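PDB 4U9B: NO-binding heme-dependent sensor protein from Shewanella oneidensis, which binds heme and serves as a gas sensor that responds to nitric oxide, here captured with the gas in the ferrous nitrosyl state. Local coordinates for residues Asn7-Met12 against Ser49-Val54; Phe69-Phe74 against Ala149-Gln154; Val85-Asp90 against His99-Leu104. One frame throughout, in Å; residues are numbered along the deposited sequence.

Interaction 1 (Asn7-Met12 against Ser49-Val54); sequences NVLEDM and SIVQDV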
loop_
_atom_site.group_PDB
_atom_site.type_symbol
_atom_site.label_atom_id
_atom_site.label_comp_id
_atom_site.label_asym_id
_atom_site.label_seq_id
_atom_site.Cartn_x
_atom_site.Cartn_y
_atom_site.Cartn_z
ATOM N N ASN A 7 -10.159 1.298 -6.290
ATOM C CA ASN A 7 -10.213 2.350 -7.299
ATOM C C ASN A 7 -8.833 2.637 -7.874
ATOM O O ASN A 7 -8.685 2.815 -9.083
ATOM C CB ASN A 7 -10.808 3.639 -6.722
ATOM C CG ASN A 7 -12.280 3.507 -6.378
ATOM O OD1 ASN A 7 -12.994 2.656 -6.925
ATOM N ND2 ASN A 7 -12.746 4.354 -5.470
ATOM N N VAL A 8 -7.820 2.686 -7.014
ATOM C CA VAL A 8 -6.465 2.936 -7.484
ATOM C C VAL A 8 -5.964 1.717 -8.257
ATOM O O VAL A 8 -5.249 1.859 -9.247
ATOM C CB VAL A 8 -5.505 3.269 -6.322
ATOM C CG1 VAL A 8 -4.099 3.504 -6.845
ATOM C CG2 VAL A 8 -5.988 4.504 -5.574
ATOM N N LEU A 9 -6.351 0.522 -7.816
ATOM C CA LEU A 9 -5.992 -0.694 -8.537
ATOM C C LEU A 9 -6.600 -0.653 -9.933
ATOM O O LEU A 9 -5.948 -1.028 -10.906
ATOM C CB LEU A 9 -6.458 -1.946 -7.785
ATOM C CG LEU A 9 -6.104 -3.291 -8.434
ATOM C CD1 LEU A 9 -4.600 -3.493 -8.488
ATOM C CD2 LEU A 9 -6.761 -4.447 -7.697
ATOM N N GLU A 10 -7.842 -0.183 -10.033
ATOM C CA GLU A 10 -8.495 -0.055 -11.332
ATOM C C GLU A 10 -7.688 0.871 -12.236
ATOM O O GLU A 10 -7.438 0.545 -13.397
ATOM C CB GLU A 10 -9.928 0.474 -11.194
ATOM C CG GLU A 10 -10.676 0.543 -12.535
ATOM C CD GLU A 10 -12.060 1.146 -12.421
ATOM O OE1 GLU A 10 -12.584 1.616 -13.454
ATOM O OE2 GLU A 10 -12.627 1.146 -11.309
ATOM N N ASP A 11 -7.284 2.022 -11.703
ATOM C CA ASP A 11 -6.482 2.972 -12.467
ATOM C C ASP A 11 -5.234 2.298 -13.024
ATOM O O ASP A 11 -4.847 2.535 -14.165
ATOM C CB ASP A 11 -6.083 4.174 -11.602
ATOM C CG ASP A 11 -7.262 5.066 -11.255
ATOM O OD1 ASP A 11 -8.310 4.960 -11.926
ATOM O OD2 ASP A 11 -7.136 5.882 -10.317
ATOM N N MET A 12 -4.615 1.445 -12.218
ATOM C CA MET A 12 -3.384 0.779 -12.620
ATOM C C MET A 12 -3.651 -0.279 -13.692
ATOM O O MET A 12 -2.998 -0.290 -14.736
ATOM C CB MET A 12 -2.706 0.147 -11.403
ATOM C CG MET A 12 -1.295 -0.337 -11.671
ATOM S SD MET A 12 -0.472 -0.961 -10.196
ATOM C CE MET A 12 1.213 -1.089 -10.794
ATOM N N SER A 49 -7.483 -11.812 -4.967
ATOM C CA SER A 49 -7.818 -12.670 -6.099
ATOM C C SER A 49 -7.482 -11.980 -7.412
ATOM O O SER A 49 -6.928 -12.595 -8.322
ATOM C CB SER A 49 -9.298 -13.055 -6.075
ATOM O OG SER A 49 -9.549 -14.002 -5.058
ATOM N N ILE A 50 -7.822 -10.700 -7.505
ATOM C CA ILE A 50 -7.521 -9.924 -8.699
ATOM C C ILE A 50 -6.016 -9.853 -8.923
ATOM O O ILE A 50 -5.535 -10.128 -10.023
ATOM C CB ILE A 50 -8.100 -8.499 -8.610
ATOM C CG1 ILE A 50 -9.629 -8.551 -8.683
ATOM C CG2 ILE A 50 -7.563 -7.618 -9.741
ATOM C CD1 ILE A 50 -10.307 -7.266 -8.271
ATOM N N VAL A 51 -5.274 -9.484 -7.883
ATOM C CA VAL A 51 -3.830 -9.322 -8.009
ATOM C C VAL A 51 -3.151 -10.674 -8.244
ATOM O O VAL A 51 -2.150 -10.744 -8.953
ATOM C CB VAL A 51 -3.230 -8.625 -6.767
ATOM C CG1 VAL A 51 -1.733 -8.429 -6.921
ATOM C CG2 VAL A 51 -3.877 -7.265 -6.565
ATOM N N GLN A 52 -3.699 -11.740 -7.663
ATOM C CA GLN A 52 -3.180 -13.091 -7.889
ATOM C C GLN A 52 -3.301 -13.481 -9.354
ATOM O O GLN A 52 -2.391 -14.095 -9.922
ATOM C CB GLN A 52 -3.911 -14.114 -7.017
ATOM C CG GLN A 52 -3.303 -15.526 -7.075
ATOM C CD GLN A 52 -2.536 -15.918 -5.820
ATOM O OE1 GLN A 52 -2.337 -15.111 -4.910
ATOM N NE2 GLN A 52 -2.100 -17.173 -5.771
ATOM N N ASP A 53 -4.430 -13.126 -9.955
ATOM C CA ASP A 53 -4.690 -13.411 -11.360
ATOM C C ASP A 53 -3.680 -12.680 -12.243
ATOM O O ASP A 53 -3.056 -13.280 -13.117
ATOM C CB ASP A 53 -6.119 -12.997 -11.718
ATOM C CG ASP A 53 -6.600 -13.606 -13.014
ATOM O OD1 ASP A 53 -5.765 -13.915 -13.888
ATOM O OD2 ASP A 53 -7.828 -13.775 -13.152
ATOM N N VAL A 54 -3.515 -11.384 -11.993
ATOM C CA VAL A 54 -2.556 -10.570 -12.732
ATOM C C VAL A 54 -1.156 -11.167 -12.635
ATOM O O VAL A 54 -0.464 -11.310 -13.642
ATOM C CB VAL A 54 -2.531 -9.115 -12.209
ATOM C CG1 VAL A 54 -1.406 -8.313 -12.859
ATOM C CG2 VAL A 54 -3.872 -8.437 -12.455
#
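Leu9 reaches out from its helix to touch Ile50 and Val51 on the helix opposite, and its CD2 methyl does all of this work. That single branch lies 3.9 Å from Ile50 CG2 and 4.2 Å from Val51 CG2, so one leucine methyl is shared by two branched side chains. Leu9 and Ile50 pass each other in opposite directions, whereas Val51 runs askew to the leucine. Because CG of Leu9 stands anti to the backbone N (chi1 -179°) and chi2 is near 64°, CD2 is carried outward to span helices that remain well separated: the closest CA atoms, those of Leu9 and Val51, are 8.9 Å apart. The contact joins helix 3-17 to helix 44-58 in the helical part of the H-NOX fold. The buried patch is small, about 104 Å² over both segments, and wholly apolar; Phe69 of helix 62-80 also packs on Leu9, while Ile62 and Val65 of that helix pack on Val51. Beyond this point the chemistry becomes polar. The buried carboxylate of Asp53 is satisfied by salt bridges with Arg57 and Lys28 and a hydrogen bond with His29, and Asp11 is held in a salt bridge with Arg80. Toward solvent, the partly exposed Glu10 lies against Met19 and Trp22, and Gln52 is exposed.

Interaction 2 (Phe69-Phe74 against Ala149-Gln154); sequences FGQFLF and AAQHFQ
The Phe74 side chain leaves its helix with CG anti to the backbone N (chi1 -178°), a torsion that sends the ring across to Ala149, and His152 takes the same setting, which directs its ring past the phenyl group. Ala149 meets one face of Phe74 almost squarely: its CA sits 3.5 Å from the ring centroid and 5° off the normal, a CH-pi contact centred on the ring. The methyl group lies over the same face, with Ala149 CB 3.4 Å from Phe74 CE1. His152 arrives obliquely, its CB 3.6 Å from Phe74 CE2, and the two ring planes are inclined at 56°. Nearer the solvent, the extended Gln71 brings NE2 to 3.9 Å from CG of Gln151, whose own chain bends at chi2. Leu94 and Leu145 also pack against Phe74, and Ala149 lies about 4 Å from the heme by its side chain. Helix 62-80 is thus packed against the C-terminal turn of helix 139-152, and that turn closes as a Schellman motif, with Gln154 at positive phi in the C-prime position, its N bonded to Gln151 O, and the next N, that of Gln155, bonded to Ala150 O.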
loop_
_atom_site.group_PDB
_atom_site.type_symbol
_atom_site.label_atom_id
_atom_site.label_comp_id
_atom_site.label_asym_id
_atom_site.label_seq_id
_atom_site.Cartn_x
_atom_site.Cartn_y
_atom_site.Cartn_z
ATOM N N PHE A 69 2.188 -2.287 -7.106
ATOM C CA PHE A 69 0.932 -1.627 -6.784
ATOM C C PHE A 69 1.111 -0.645 -5.635
ATOM O O PHE A 69 0.585 0.465 -5.677
ATOM C CB PHE A 69 -0.138 -2.660 -6.434
ATOM C CG PHE A 69 -1.414 -2.063 -5.914
ATOM C CD1 PHE A 69 -2.118 -1.138 -6.664
ATOM C CD2 PHE A 69 -1.918 -2.443 -4.685
ATOM C CE1 PHE A 69 -3.293 -0.592 -6.189
ATOM C CE2 PHE A 69 -3.093 -1.903 -4.206
ATOM C CZ PHE A 69 -3.782 -0.976 -4.960
ATOM N N GLY A 70 1.857 -1.057 -4.614
ATOM C CA GLY A 70 2.121 -0.205 -3.468
ATOM C C GLY A 70 2.750 1.121 -3.853
ATOM O O GLY A 70 2.371 2.175 -3.336
ATOM N N GLN A 71 3.712 1.076 -4.768
ATOM C CA GLN A 71 4.380 2.292 -5.213
ATOM C C GLN A 71 3.420 3.170 -6.003
ATOM O O GLN A 71 3.405 4.391 -5.840
ATOM C CB GLN A 71 5.609 1.954 -6.053
ATOM C CG GLN A 71 6.413 3.175 -6.455
ATOM C CD GLN A 71 7.872 2.859 -6.733
ATOM O OE1 GLN A 71 8.251 1.700 -6.910
ATOM N NE2 GLN A 71 8.701 3.894 -6.766
ATOM N N PHE A 72 2.621 2.538 -6.855
ATOM C CA PHE A 72 1.593 3.237 -7.613
ATOM C C PHE A 72 0.574 3.851 -6.659
ATOM O O PHE A 72 0.079 4.957 -6.881
ATOM C CB PHE A 72 0.907 2.269 -8.590
ATOM C CG PHE A 72 -0.076 2.925 -9.526
ATOM C CD1 PHE A 72 -1.402 3.098 -9.154
ATOM C CD2 PHE A 72 0.320 3.344 -10.787
ATOM C CE1 PHE A 72 -2.309 3.692 -10.015
ATOM C CE2 PHE A 72 -0.583 3.938 -11.654
ATOM C CZ PHE A 72 -1.901 4.111 -11.268
ATOM N N LEU A 73 0.290 3.128 -5.579
ATOM C CA LEU A 73 -0.782 3.486 -4.657
ATOM C C LEU A 73 -0.514 4.770 -3.877
ATOM O O LEU A 73 -1.457 5.448 -3.464
ATOM C CB LEU A 73 -1.031 2.333 -3.679
ATOM C CG LEU A 73 -2.075 2.535 -2.575
ATOM C CD1 LEU A 73 -3.456 2.820 -3.156
ATOM C CD2 LEU A 73 -2.119 1.315 -1.667
ATOM N N PHE A 74 0.751 5.118 -3.659
ATOM C CA PHE A 74 1.026 6.301 -2.858
ATOM C C PHE A 74 0.458 7.553 -3.517
ATOM O O PHE A 74 -0.200 8.357 -2.862
ATOM C CB PHE A 74 2.515 6.508 -2.610
ATOM C CG PHE A 74 2.792 7.692 -1.740
ATOM C CD1 PHE A 74 2.786 7.567 -0.363
ATOM C CD2 PHE A 74 2.997 8.945 -2.295
ATOM C CE1 PHE A 74 3.009 8.661 0.443
ATOM C CE2 PHE A 74 3.223 10.043 -1.491
ATOM C CZ PHE A 74 3.229 9.901 -0.121
ATOM N N ALA A 149 6.393 7.126 -1.545
ATOM C CA ALA A 149 6.520 8.320 -0.718
ATOM C C ALA A 149 7.890 8.956 -0.912
ATOM O O ALA A 149 8.024 10.176 -0.897
ATOM C CB ALA A 149 6.299 7.978 0.745
ATOM N N ALA A 150 8.906 8.119 -1.094
ATOM C CA ALA A 150 10.258 8.605 -1.330
ATOM C C ALA A 150 10.320 9.390 -2.642
ATOM O O ALA A 150 10.869 10.493 -2.689
ATOM C CB ALA A 150 11.235 7.448 -1.344
ATOM N N GLN A 151 9.745 8.822 -3.700
ATOM C CA GLN A 151 9.665 9.495 -4.997
ATOM C C GLN A 151 8.994 10.858 -4.877
ATOM O O GLN A 151 9.480 11.853 -5.419
ATOM C CB GLN A 151 8.892 8.634 -5.998
ATOM C CG GLN A 151 9.751 7.654 -6.784
ATOM C CD GLN A 151 10.559 8.323 -7.885
ATOM O OE1 GLN A 151 10.360 9.499 -8.192
ATOM N NE2 GLN A 151 11.475 7.570 -8.485
ATOM N N HIS A 152 7.871 10.883 -4.169
ATOM C CA HIS A 152 7.111 12.106 -3.932
ATOM C C HIS A 152 7.988 13.225 -3.373
ATOM O O HIS A 152 7.896 14.373 -3.808
ATOM C CB HIS A 152 5.958 11.812 -2.972
ATOM C CG HIS A 152 5.125 13.008 -2.634
ATOM N ND1 HIS A 152 4.139 13.490 -3.469
ATOM C CD2 HIS A 152 5.121 13.811 -1.546
ATOM C CE1 HIS A 152 3.569 14.542 -2.911
ATOM N NE2 HIS A 152 4.146 14.758 -1.742
ATOM N N PHE A 153 8.844 12.881 -2.414
ATOM C CA PHE A 153 9.701 13.863 -1.753
ATOM C C PHE A 153 11.078 13.983 -2.404
ATOM O O PHE A 153 11.968 14.639 -1.860
ATOM C CB PHE A 153 9.866 13.506 -0.273
ATOM C CG PHE A 153 8.655 13.807 0.559
ATOM C CD1 PHE A 153 8.321 15.116 0.868
ATOM C CD2 PHE A 153 7.856 12.786 1.040
ATOM C CE1 PHE A 153 7.210 15.399 1.638
ATOM C CE2 PHE A 153 6.745 13.063 1.810
ATOM C CZ PHE A 153 6.420 14.370 2.108
ATOM N N GLN A 154 11.250 13.354 -3.563
ATOM C CA GLN A 154 12.516 13.406 -4.292
ATOM C C GLN A 154 13.665 12.860 -3.451
ATOM O O GLN A 154 14.808 13.303 -3.579
ATOM C CB GLN A 154 12.831 14.841 -4.726
ATOM C CG GLN A 154 11.724 15.516 -5.514
ATOM C CD GLN A 154 11.514 14.891 -6.877
ATOM O OE1 GLN A 154 12.284 14.033 -7.307
ATOM N NE2 GLN A 154 10.465 15.323 -7.569
#

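Interaction 3 (Val85-Asp90 against His99-Leu104); sequences VDKFDD and HDVIHL. With HEM (protoporphyrin IX containing Fe), chain B; PO4 (phosphate ion), chain E.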
loop_
_atom_site.group_PDB
_atom_site.type_symbol
_atom_site.label_atom_id
_atom_site.label_comp_id
_atom_site.label_asym_id
_atom_site.label_seq_id
_atom_site.Cartn_x
_atom_site.Cartn_y
_atom_site.Cartn_z
ATOM N N VAL A 85 -1.356 14.389 3.180
ATOM C CA VAL A 85 0.043 14.317 2.780
ATOM C C VAL A 85 0.730 15.675 2.932
ATOM O O VAL A 85 1.908 15.740 3.278
ATOM C CB VAL A 85 0.185 13.823 1.327
ATOM C CG1 VAL A 85 1.651 13.758 0.913
ATOM C CG2 VAL A 85 -0.455 12.454 1.176
ATOM N N ASP A 86 -0.011 16.753 2.681
ATOM C CA ASP A 86 0.533 18.108 2.794
ATOM C C ASP A 86 0.999 18.439 4.211
ATOM O O ASP A 86 1.706 19.424 4.424
ATOM C CB ASP A 86 -0.507 19.144 2.354
ATOM C CG ASP A 86 -0.713 19.175 0.848
ATOM O OD1 ASP A 86 0.114 18.599 0.110
ATOM O OD2 ASP A 86 -1.706 19.788 0.402
ATOM N N LYS A 87 0.598 17.625 5.181
ATOM C CA LYS A 87 0.999 17.839 6.567
ATOM C C LYS A 87 2.491 17.603 6.796
ATOM O O LYS A 87 3.029 17.992 7.833
ATOM C CB LYS A 87 0.203 16.924 7.498
ATOM C CG LYS A 87 -1.256 17.302 7.661
ATOM C CD LYS A 87 -1.923 16.414 8.693
ATOM C CE LYS A 87 -3.224 17.007 9.191
ATOM N NZ LYS A 87 -3.708 16.282 10.396
ATOM N N PHE A 88 3.152 16.970 5.830
ATOM C CA PHE A 88 4.539 16.535 5.995
ATOM C C PHE A 88 5.495 17.281 5.074
ATOM O O PHE A 88 5.258 17.390 3.870
ATOM C CB PHE A 88 4.641 15.032 5.750
ATOM C CG PHE A 88 3.745 14.223 6.636
ATOM C CD1 PHE A 88 4.052 14.052 7.975
ATOM C CD2 PHE A 88 2.590 13.646 6.136
ATOM C CE1 PHE A 88 3.228 13.313 8.799
ATOM C CE2 PHE A 88 1.762 12.904 6.955
ATOM C CZ PHE A 88 2.082 12.738 8.288
ATOM N N ASP A 89 6.583 17.782 5.654
ATOM C CA ASP A 89 7.571 18.570 4.924
ATOM C C ASP A 89 8.628 17.708 4.241
ATOM O O ASP A 89 9.299 18.162 3.312
ATOM C CB ASP A 89 8.259 19.556 5.871
ATOM C CG ASP A 89 7.365 20.718 6.258
ATOM O OD1 ASP A 89 6.710 21.292 5.362
ATOM O OD2 ASP A 89 7.318 21.058 7.459
ATOM N N ASP A 90 8.785 16.471 4.705
ATOM C CA ASP A 90 9.812 15.586 4.167
ATOM C C ASP A 90 9.471 14.115 4.376
ATOM O O ASP A 90 8.516 13.777 5.078
ATOM C CB ASP A 90 11.167 15.905 4.807
ATOM C CG ASP A 90 11.108 15.936 6.322
ATOM O OD1 ASP A 90 10.656 14.943 6.928
ATOM O OD2 ASP A 90 11.511 16.961 6.911
ATOM N N HIS A 99 1.972 6.211 12.034
ATOM C CA HIS A 99 1.322 5.666 13.221
ATOM C C HIS A 99 0.374 6.672 13.864
ATOM O O HIS A 99 -0.751 6.334 14.226
ATOM C CB HIS A 99 2.371 5.224 14.244
ATOM C CG HIS A 99 1.790 4.572 15.459
ATOM N ND1 HIS A 99 1.806 5.165 16.703
ATOM C CD2 HIS A 99 1.171 3.379 15.621
ATOM C CE1 HIS A 99 1.227 4.365 17.578
ATOM N NE2 HIS A 99 0.832 3.274 16.948
ATOM N N ASP A 100 0.842 7.908 14.006
ATOM C CA ASP A 100 0.071 8.952 14.671
ATOM C C ASP A 100 -0.876 9.653 13.708
ATOM O O ASP A 100 -2.099 9.585 13.851
ATOM C CB ASP A 100 1.006 9.988 15.303
ATOM C CG ASP A 100 1.833 9.420 16.439
ATOM O OD1 ASP A 100 1.456 8.360 16.981
ATOM O OD2 ASP A 100 2.856 10.044 16.795
ATOM N N VAL A 101 -0.293 10.320 12.720
ATOM C CA VAL A 101 -1.027 11.242 11.865
ATOM C C VAL A 101 -1.889 10.532 10.821
ATOM O O VAL A 101 -3.090 10.777 10.749
ATOM C CB VAL A 101 -0.056 12.210 11.163
ATOM C CG1 VAL A 101 -0.805 13.209 10.294
ATOM C CG2 VAL A 101 0.778 12.943 12.201
ATOM N N ILE A 102 -1.287 9.660 10.014
ATOM C CA ILE A 102 -2.031 8.978 8.956
ATOM C C ILE A 102 -3.175 8.156 9.542
ATOM O O ILE A 102 -4.311 8.251 9.077
ATOM C CB ILE A 102 -1.131 8.045 8.118
ATOM C CG1 ILE A 102 0.023 8.826 7.475
ATOM C CG2 ILE A 102 -1.954 7.322 7.044
ATOM C CD1 ILE A 102 -0.381 9.745 6.356
ATOM N N HIS A 103 -2.869 7.352 10.557
ATOM C CA HIS A 103 -3.865 6.496 11.201
ATOM C C HIS A 103 -5.065 7.321 11.655
ATOM O O HIS A 103 -6.216 6.945 11.418
ATOM C CB HIS A 103 -3.242 5.762 12.393
ATOM C CG HIS A 103 -4.069 4.624 12.911
ATOM N ND1 HIS A 103 -3.925 3.333 12.455
ATOM C CD2 HIS A 103 -5.039 4.585 13.856
ATOM C CE1 HIS A 103 -4.776 2.545 13.091
ATOM N NE2 HIS A 103 -5.463 3.280 13.944
ATOM N N LEU A 104 -4.787 8.455 12.292
ATOM C CA LEU A 104 -5.837 9.341 12.778
ATOM C C LEU A 104 -6.696 9.883 11.646
ATOM O O LEU A 104 -7.925 9.808 11.699
ATOM C CB LEU A 104 -5.235 10.518 13.553
ATOM C CG LEU A 104 -6.266 11.536 14.049
ATOM C CD1 LEU A 104 -7.099 10.936 15.163
ATOM C CD2 LEU A 104 -5.607 12.815 14.497
HETATM C CHA HEM B . -3.999 0.738 3.808
HETATM C CHB HEM B . 0.734 1.346 4.617
HETATM C CHC HEM B . 0.380 6.017 3.458
HETATM C CHD HEM B . -4.440 5.628 3.832
HETATM C C1A HEM B . -2.657 0.481 3.942
HETATM C C2A HEM B . -2.001 -0.794 3.732
HETATM C C3A HEM B . -0.695 -0.615 3.954
HETATM C C4A HEM B . -0.478 0.768 4.312
HETATM C CMA HEM B . 0.415 -1.676 3.854
HETATM C CAA HEM B . -2.685 -2.120 3.325
HETATM C CBA HEM B . -3.544 -2.668 4.468
HETATM C CGA HEM B . -2.767 -3.540 5.430
HETATM O O1A HEM B . -3.394 -4.064 6.393
HETATM O O2A HEM B . -1.534 -3.727 5.258
HETATM C C1B HEM B . 1.073 2.643 4.322
HETATM C C2B HEM B . 2.416 3.172 4.247
HETATM C C3B HEM B . 2.323 4.479 3.937
HETATM C C4B HEM B . 0.912 4.792 3.786
HETATM C CMB HEM B . 3.663 2.304 4.527
HETATM C CAB HEM B . 3.429 5.538 3.713
HETATM C CBB HEM B . 4.700 5.235 3.431
HETATM C C1C HEM B . -0.965 6.330 3.462
HETATM C C2C HEM B . -1.527 7.632 3.185
HETATM C C3C HEM B . -2.859 7.556 3.293
HETATM C C4C HEM B . -3.192 6.179 3.635
HETATM C CMC HEM B . -0.699 8.886 2.836
HETATM C CAC HEM B . -3.804 8.763 3.056
HETATM C CBC HEM B . -5.097 8.764 3.402
HETATM C C1D HEM B . -4.760 4.290 3.757
HETATM C C2D HEM B . -6.096 3.785 3.547
HETATM C C3D HEM B . -5.959 2.265 3.540
HETATM C C4D HEM B . -4.557 1.995 3.749
HETATM C CMD HEM B . -7.388 4.603 3.356
HETATM C CAD HEM B . -7.077 1.227 3.346
HETATM C CBD HEM B . -7.680 0.842 4.694
HETATM C CGD HEM B . -8.762 -0.180 4.465
HETATM O O1D HEM B . -8.738 -0.825 3.388
HETATM O O2D HEM B . -9.643 -0.354 5.350
HETATM N NA HEM B . -1.694 1.416 4.288
HETATM N NB HEM B . 0.182 3.651 4.034
HETATM N NC HEM B . -2.010 5.467 3.733
HETATM N ND HEM B . -3.884 3.210 3.871
HETATM FE FE HEM B . -1.870 3.453 4.186
HETATM P P PO4 E . -0.290 -0.258 17.685
HETATM O O1 PO4 E . -1.114 0.944 17.289
HETATM O O2 PO4 E . 0.419 -0.804 16.470
HETATM O O3 PO4 E . 0.729 0.151 18.724
HETATM O O4 PO4 E . -1.196 -1.321 18.259
#
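Apolar contacts join the segments, and Phe88 is at their centre. Its ring comes from the direction opposite to Val101, setting Phe88 CZ 3.5 Å from Val101 CG1, while Phe88 CE2 meets Ile102 CD1 at 3.9 Å. CG of Phe88 is anti to the carbonyl carbon (chi1 -57°), which swings the ring across to the helix. On the exposed rim the extended Lys87 lays its CD 3.8 Å from Val101 CG1 and carries NZ onward to a salt bridge with Glu105. With an alanine in place of Phe88, Val101 and Ile102 would probably lose their common aromatic partner, leaving a gap between loop and helix.

Contacts with the heme come next. Ile102 CD1 approaches the heme methyl CMC at 3.6 Å, and Val85 CG2 reaches that same CMC at 3.9 Å. The other branch, Ile102 CG2, stands 3.8 Å from the pyrrole nitrogen NC, and Ile102 also touches the bound nitric oxide. His103, next in sequence, is an axial iron ligand in another structure of this protein but is not bound to iron here, consistent with cleavage of the iron-histidine bond.

Polar interactions lie on the far side of the helix. His99 NE2 donates to O1 of a phosphate, probably from the crystallisation liquor, at 3.1 Å and 150°, and His99 ND1 donates to Asp100 OD1 at 3.2 Å, a bent bond (138°) that meets the carboxylate from above its plane.

The 85-90 loop links helix 82-85 to helix 91-96, whose Ser93 and Leu94 touch Phe88, and faces helix 98-109; beyond that helix the phosphate is also held by His117 and Asn119 of strand 117-122.

Three contacts in one heme-binding domain illustrate how chemistry follows position. Interaction 1 is buried and purely aliphatic; interactions 2 and 3 are only partly buried, each combining an aromatic centre with a more exposed rim of longer, polar side chains. Helix 62-80 ties the first two together, since Phe72, from the segment used in interaction 2, packs on Val8. Interactions 2 and 3 meet where Phe153 touches the backbone of the 85-90 loop and His152 lies against Val85. Interactions 1 and 3 do not touch and lie on opposite sides of the chain's centre; among the three, interaction 3 alone includes a residue of the nitric oxide pocket, Ile102.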